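PDB 3DGT: endo-1,3-beta-glucanase from Streptomyces sioyaensis, which hydrolyses internal beta-1,3-glycosidic bonds of 1,3-beta-glucans through its family 16 glycoside hydrolase catalytic domain, the part present here. Local coordinates for residues P109-D114 / P262-V267; T192-W197 / R207-G212. All coordinates share one frame; numbering follows the deposited sequence.

Contact 1 (P109-D114 / P262-V267); sequences PNVTGD and PGHPMV
The loop that leaves strand 99-107 meets the run-in to strand 266-276 at the end of two neighbouring antiparallel strands of the family 16 beta-sandwich, with Val111 lying over the imidazole of His264. Val111 CB sits 3.7 Å from the centroid of that ring and 15° off its normal, a CH-pi contact displaced toward the rim of one face. With CG2 anti to the backbone N, the valine sends this methyl out over the CD2 side, 3.7 Å from His264 CD2, while CG1 hangs above the root of the ring near His264 CB. The two side chains cross at about a right angle. Asn110 O comes within 3.3 Å of His264 ND1, but the angle is too poor for a hydrogen bond; NE2 is instead held by Glu261 OE1, which helps fix the rotation of the ring under the valine. Deeper in, Pro109 packs against the other backbone: Pro109 CA lies 3.3 Å from Pro265 O in a CA-H...O contact, with an angle at H of 154°, and its CD rests 4.0 Å from Met266 CB. The pyrrolidine also lies against His264 O, a buried carbonyl that finds no hydrogen-bond donor. A water bridges the segments, donating to Pro265 O at 2.7 Å and accepting from Asn110 N at 3.0 Å, where the inverse gamma turn centred on Asn110 carries the loop away from the sheet. Strand 119-127 covers the proline and valine through Tyr119, and its Pro121 touches both Pro109 and Met266. Pro265 leans on Leu69 and Thr71 of strand 68-74, while Val267 already pairs its backbone with Gln107, so the contact lies where the loop departs from the strand pair 99-107 and 266-276.

Contact 2 (T192-W197 / R207-G212); sequences TYTMEW and RFSVDG
Glu196 lies alongside Arg207, the two chains pointing the same way, with Glu196 CB 3.5 Å from Arg207 CG before their charged ends meet. The glutamate keeps CG anti to the backbone N (chi1 177°), whereas the arginine starts with CG between its backbone N and carbonyl carbon (chi1 50°), against the glutamate stem, and its bend at chi3 turns NH1 toward Glu196 OE2. The two form a salt bridge, although the 2.5 Å from Arg207 NH1 to Glu196 OE2 is shorter than expected and its exact length doubtful; the carboxylate approaches the guanidinium at its edge, the two planes nearly perpendicular. Both charges have second partners, Arg101 for Glu196 OE1 and Asp198 for Arg207 NH1. A leucine in place of Arg207 would probably leave Glu196 OE2 and the Asp198 carboxylate without the cation they share. On the same face, Ser209 OG reaches 3.3 Å from Thr194 CB, while Thr194 OG1 turns to Glu103 and also accepts a hydrogen bond from a water that joins Thr192 O to Gly212 N. The opposite face is packed mainly by carbon atoms: Met195 CG touches Phe208 CE1 at 3.6 Å, and Tyr193 CE2 meets Val210 CG2 at 3.7 Å, with Ala157 and Thr155 of strand 155-160 close by. Paired backbone hydrogen bonds join Thr194 to Ser209 and Glu196 to Arg207. Past the last strand pair, Asp211 N bonds to Thr192 O, and Asp211 OD1 accepts Thr192 N at 2.8 Å, a side-chain oxygen standing in for a backbone carbonyl. Flanked by strands 99-107 and 213-219, this is a regular antiparallel beta hairpin, as expected in the jelly-roll sandwich of family 16.

How the contacts relate
From the N terminus, the chain runs along strand 99-107 into segment 109-114, the first side of contact 1, and then through strand 119-127 and its successors to strand 191-198. There contact 2 closes a short loop, pairing 192-197 with 207-212 only ten residues later. The chain next passes strand 213-219 and strand 236-244 before 262-267 returns to complete contact 1, so the hairpin is nested within a closure of about 150 residues. Strand 99-107 links the two, pairing with 266-276 on one side and 191-198 on the other. The contacts do not touch; their centres lie about 23 Å apart.

Contact 1 (P109-D114 / P262-V267)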
loop_
_atom_site.group_PDB
_atom_site.type_symbol
_atom_site.label_atom_id
_atom_site.label_comp_id
_atom_site.label_asym_id
_atom_site.label_seq_id
_atom_site.Cartn_x
_atom_site.Cartn_y
_atom_site.Cartn_z
ATOM N N PRO A 109 -6.553 10.366 -2.717
ATOM C CA PRO A 109 -7.838 10.894 -3.180
ATOM C C PRO A 109 -8.062 12.327 -2.709
ATOM O O PRO A 109 -7.972 12.620 -1.516
ATOM C CB PRO A 109 -8.847 9.931 -2.558
ATOM C CG PRO A 109 -8.115 8.635 -2.525
ATOM C CD PRO A 109 -6.689 9.003 -2.176
ATOM N N ASN A 110 -8.339 13.220 -3.655
ATOM C CA ASN A 110 -8.390 14.642 -3.348
ATOM C C ASN A 110 -9.757 15.066 -2.854
ATOM O O ASN A 110 -10.587 15.603 -3.597
ATOM C CB ASN A 110 -7.946 15.479 -4.543
ATOM C CG ASN A 110 -7.725 16.928 -4.190
ATOM O OD1 ASN A 110 -7.897 17.347 -3.041
ATOM N ND2 ASN A 110 -7.324 17.701 -5.181
ATOM N N VAL A 111 -9.967 14.784 -1.574
ATOM C CA VAL A 111 -11.232 15.030 -0.897
ATOM C C VAL A 111 -10.929 15.171 0.600
ATOM O O VAL A 111 -10.066 14.477 1.131
ATOM C CB VAL A 111 -12.248 13.888 -1.203
ATOM C CG1 VAL A 111 -11.733 12.527 -0.733
ATOM C CG2 VAL A 111 -13.621 14.192 -0.608
ATOM N N THR A 112 -11.597 16.115 1.259
ATOM C CA THR A 112 -11.348 16.385 2.679
ATOM C C THR A 112 -12.671 16.554 3.412
ATOM O O THR A 112 -13.723 16.668 2.781
ATOM C CB THR A 112 -10.482 17.654 2.876
ATOM O OG1 THR A 112 -11.176 18.783 2.345
ATOM C CG2 THR A 112 -9.135 17.519 2.170
ATOM N N GLY A 113 -12.609 16.572 4.737
ATOM C CA GLY A 113 -13.785 16.849 5.566
ATOM C C GLY A 113 -14.816 15.746 5.533
ATOM O O GLY A 113 -14.488 14.576 5.338
ATOM N N ASP A 114 -16.081 16.115 5.715
ATOM C CA ASP A 114 -17.144 15.103 5.777
ATOM C C ASP A 114 -17.225 14.259 4.506
ATOM O O ASP A 114 -17.560 13.080 4.563
ATOM C CB ASP A 114 -18.517 15.737 6.042
ATOM C CG ASP A 114 -18.663 16.288 7.459
ATOM O OD1 ASP A 114 -17.775 16.064 8.310
ATOM O OD2 ASP A 114 -19.691 16.957 7.715
ATOM N N PRO A 262 -18.285 9.853 -3.571
ATOM C CA PRO A 262 -17.533 8.934 -4.408
ATOM C C PRO A 262 -16.791 9.711 -5.495
ATOM O O PRO A 262 -16.964 10.928 -5.630
ATOM C CB PRO A 262 -18.624 8.081 -5.046
ATOM C CG PRO A 262 -19.778 9.047 -5.194
ATOM C CD PRO A 262 -19.728 9.837 -3.899
ATOM N N GLY A 263 -15.966 9.008 -6.258
ATOM C CA GLY A 263 -15.414 9.586 -7.477
ATOM C C GLY A 263 -14.094 10.318 -7.346
ATOM O O GLY A 263 -13.660 10.982 -8.295
ATOM N N HIS A 264 -13.441 10.192 -6.190
ATOM C CA HIS A 264 -12.122 10.803 -5.986
ATOM C C HIS A 264 -11.036 9.740 -6.052
ATOM O O HIS A 264 -10.866 8.985 -5.100
ATOM C CB HIS A 264 -12.077 11.557 -4.651
ATOM C CG HIS A 264 -13.073 12.665 -4.568
ATOM N ND1 HIS A 264 -12.870 13.883 -5.174
ATOM C CD2 HIS A 264 -14.284 12.735 -3.967
ATOM C CE1 HIS A 264 -13.906 14.668 -4.935
ATOM N NE2 HIS A 264 -14.778 13.995 -4.205
ATOM N N PRO A 265 -10.311 9.666 -7.189
ATOM C CA PRO A 265 -9.324 8.592 -7.327
ATOM C C PRO A 265 -8.033 8.781 -6.544
ATOM O O PRO A 265 -7.593 9.911 -6.332
ATOM C CB PRO A 265 -9.000 8.612 -8.824
ATOM C CG PRO A 265 -9.177 10.056 -9.218
ATOM C CD PRO A 265 -10.389 10.505 -8.404
ATOM N N MET A 266 -7.423 7.670 -6.142
ATOM C CA MET A 266 -5.990 7.685 -5.886
ATOM C C MET A 266 -5.335 7.649 -7.264
ATOM O O MET A 266 -5.710 6.837 -8.118
ATOM C CB MET A 266 -5.557 6.480 -5.066
ATOM C CG MET A 266 -4.041 6.452 -4.833
ATOM S SD MET A 266 -3.523 5.258 -3.583
ATOM C CE MET A 266 -3.940 3.708 -4.382
ATOM N N VAL A 267 -4.395 8.566 -7.484
ATOM C CA VAL A 267 -3.752 8.748 -8.779
ATOM C C VAL A 267 -2.296 8.303 -8.648
ATOM O O VAL A 267 -1.520 8.953 -7.952
ATOM C CB VAL A 267 -3.813 10.226 -9.227
ATOM C CG1 VAL A 267 -3.233 10.375 -10.622
ATOM C CG2 VAL A 267 -5.253 10.743 -9.211
HETATM O O HOH W 1 -8.295 12.531 -6.540
#

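Contact 2 (T192-W197 / R207-G212)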
loop_
_atom_site.group_PDB
_atom_site.type_symbol
_atom_site.label_atom_id
_atom_site.label_comp_id
_atom_site.label_asym_id
_atom_site.label_seq_id
_atom_site.Cartn_x
_atom_site.Cartn_y
_atom_site.Cartn_z
ATOM N N THR A 192 6.036 11.042 -3.225
ATOM C CA THR A 192 6.735 9.774 -3.405
ATOM C C THR A 192 6.816 9.062 -2.065
ATOM O O THR A 192 7.235 9.654 -1.075
ATOM C CB THR A 192 8.148 10.042 -3.990
ATOM O OG1 THR A 192 8.003 10.786 -5.205
ATOM C CG2 THR A 192 8.903 8.786 -4.279
ATOM N N TYR A 193 6.398 7.800 -2.039
ATOM C CA TYR A 193 6.368 6.985 -0.823
ATOM C C TYR A 193 7.284 5.803 -1.033
ATOM O O TYR A 193 7.116 5.053 -1.991
ATOM C CB TYR A 193 4.929 6.525 -0.540
ATOM C CG TYR A 193 3.980 7.694 -0.390
ATOM C CD1 TYR A 193 3.330 8.234 -1.497
ATOM C CD2 TYR A 193 3.748 8.273 0.852
ATOM C CE1 TYR A 193 2.491 9.323 -1.371
ATOM C CE2 TYR A 193 2.911 9.362 0.988
ATOM C CZ TYR A 193 2.278 9.869 -0.119
ATOM O OH TYR A 193 1.442 10.944 0.047
ATOM N N THR A 194 8.251 5.639 -0.134
ATOM C CA THR A 194 9.359 4.709 -0.368
ATOM C C THR A 194 9.654 3.854 0.854
ATOM O O THR A 194 9.640 4.339 1.989
ATOM C CB THR A 194 10.649 5.488 -0.736
ATOM O OG1 THR A 194 10.359 6.422 -1.781
ATOM C CG2 THR A 194 11.764 4.551 -1.202
ATOM N N MET A 195 9.917 2.580 0.598
ATOM C CA MET A 195 10.388 1.652 1.609
ATOM C C MET A 195 11.767 1.187 1.167
ATOM O O MET A 195 11.914 0.671 0.058
ATOM C CB MET A 195 9.416 0.473 1.695
ATOM C CG MET A 195 9.684 -0.549 2.804
ATOM S SD MET A 195 11.117 -1.627 2.521
ATOM C CE MET A 195 10.700 -2.406 0.971
ATOM N N GLU A 196 12.776 1.415 2.013
ATOM C CA GLU A 196 14.095 0.837 1.792
ATOM C C GLU A 196 14.340 -0.301 2.781
ATOM O O GLU A 196 14.229 -0.128 3.996
ATOM C CB GLU A 196 15.215 1.880 1.873
ATOM C CG GLU A 196 16.605 1.251 1.721
ATOM C CD GLU A 196 17.728 2.251 1.814
ATOM O OE1 GLU A 196 17.906 3.041 0.874
ATOM O OE2 GLU A 196 18.457 2.226 2.817
ATOM N N TRP A 197 14.659 -1.462 2.222
ATOM C CA TRP A 197 14.899 -2.679 2.967
ATOM C C TRP A 197 16.401 -2.911 2.880
ATOM O O TRP A 197 16.939 -3.215 1.805
ATOM C CB TRP A 197 14.113 -3.786 2.281
ATOM C CG TRP A 197 14.135 -5.178 2.862
ATOM C CD1 TRP A 197 14.903 -5.673 3.888
ATOM C CD2 TRP A 197 13.376 -6.275 2.361
ATOM N NE1 TRP A 197 14.626 -7.019 4.072
ATOM C CE2 TRP A 197 13.697 -7.405 3.138
ATOM C CE3 TRP A 197 12.431 -6.403 1.331
ATOM C CZ2 TRP A 197 13.111 -8.653 2.910
ATOM C CZ3 TRP A 197 11.856 -7.639 1.099
ATOM C CH2 TRP A 197 12.191 -8.745 1.891
ATOM N N ARG A 207 13.375 1.187 6.283
ATOM C CA ARG A 207 13.117 2.617 6.464
ATOM C C ARG A 207 12.029 3.090 5.529
ATOM O O ARG A 207 12.086 2.831 4.326
ATOM C CB ARG A 207 14.379 3.484 6.289
ATOM C CG ARG A 207 15.207 3.248 5.041
ATOM C CD ARG A 207 16.608 3.860 5.165
ATOM N NE ARG A 207 17.285 3.383 6.365
ATOM C CZ ARG A 207 18.282 2.497 6.391
ATOM N NH1 ARG A 207 18.784 1.990 5.274
ATOM N NH2 ARG A 207 18.783 2.128 7.554
ATOM N N PHE A 208 11.035 3.768 6.096
ATOM C CA PHE A 208 9.943 4.342 5.318
ATOM C C PHE A 208 10.117 5.841 5.193
ATOM O O PHE A 208 10.406 6.527 6.190
ATOM C CB PHE A 208 8.601 4.075 5.988
ATOM C CG PHE A 208 8.261 2.614 6.137
ATOM C CD1 PHE A 208 7.650 1.915 5.095
ATOM C CD2 PHE A 208 8.516 1.946 7.329
ATOM C CE1 PHE A 208 7.314 0.574 5.255
ATOM C CE2 PHE A 208 8.174 0.602 7.490
ATOM C CZ PHE A 208 7.578 -0.082 6.452
ATOM N N SER A 209 9.941 6.338 3.970
ATOM C CA SER A 209 10.093 7.764 3.686
ATOM C C SER A 209 8.972 8.318 2.819
ATOM O O SER A 209 8.286 7.577 2.110
ATOM C CB SER A 209 11.448 8.036 3.034
ATOM O OG SER A 209 11.628 7.265 1.863
ATOM N N VAL A 210 8.801 9.635 2.898
ATOM C CA VAL A 210 7.922 10.370 2.001
ATOM C C VAL A 210 8.726 11.524 1.418
ATOM O O VAL A 210 9.395 12.257 2.144
ATOM C CB VAL A 210 6.611 10.859 2.696
ATOM C CG1 VAL A 210 6.912 11.739 3.919
ATOM C CG2 VAL A 210 5.720 11.612 1.696
ATOM N N ASP A 211 8.677 11.653 0.097
ATOM C CA ASP A 211 9.451 12.670 -0.630
ATOM C C ASP A 211 10.912 12.694 -0.184
ATOM O O ASP A 211 11.516 13.762 -0.020
ATOM C CB ASP A 211 8.812 14.051 -0.466
ATOM C CG ASP A 211 7.407 14.122 -1.026
ATOM O OD1 ASP A 211 7.085 13.369 -1.972
ATOM O OD2 ASP A 211 6.634 14.942 -0.505
ATOM N N GLY A 212 11.467 11.505 0.020
ATOM C CA GLY A 212 12.871 11.373 0.385
ATOM C C GLY A 212 13.206 11.596 1.852
ATOM O O GLY A 212 14.391 11.567 2.218
HETATM O O HOH W 2 10.145 9.007 -0.623
#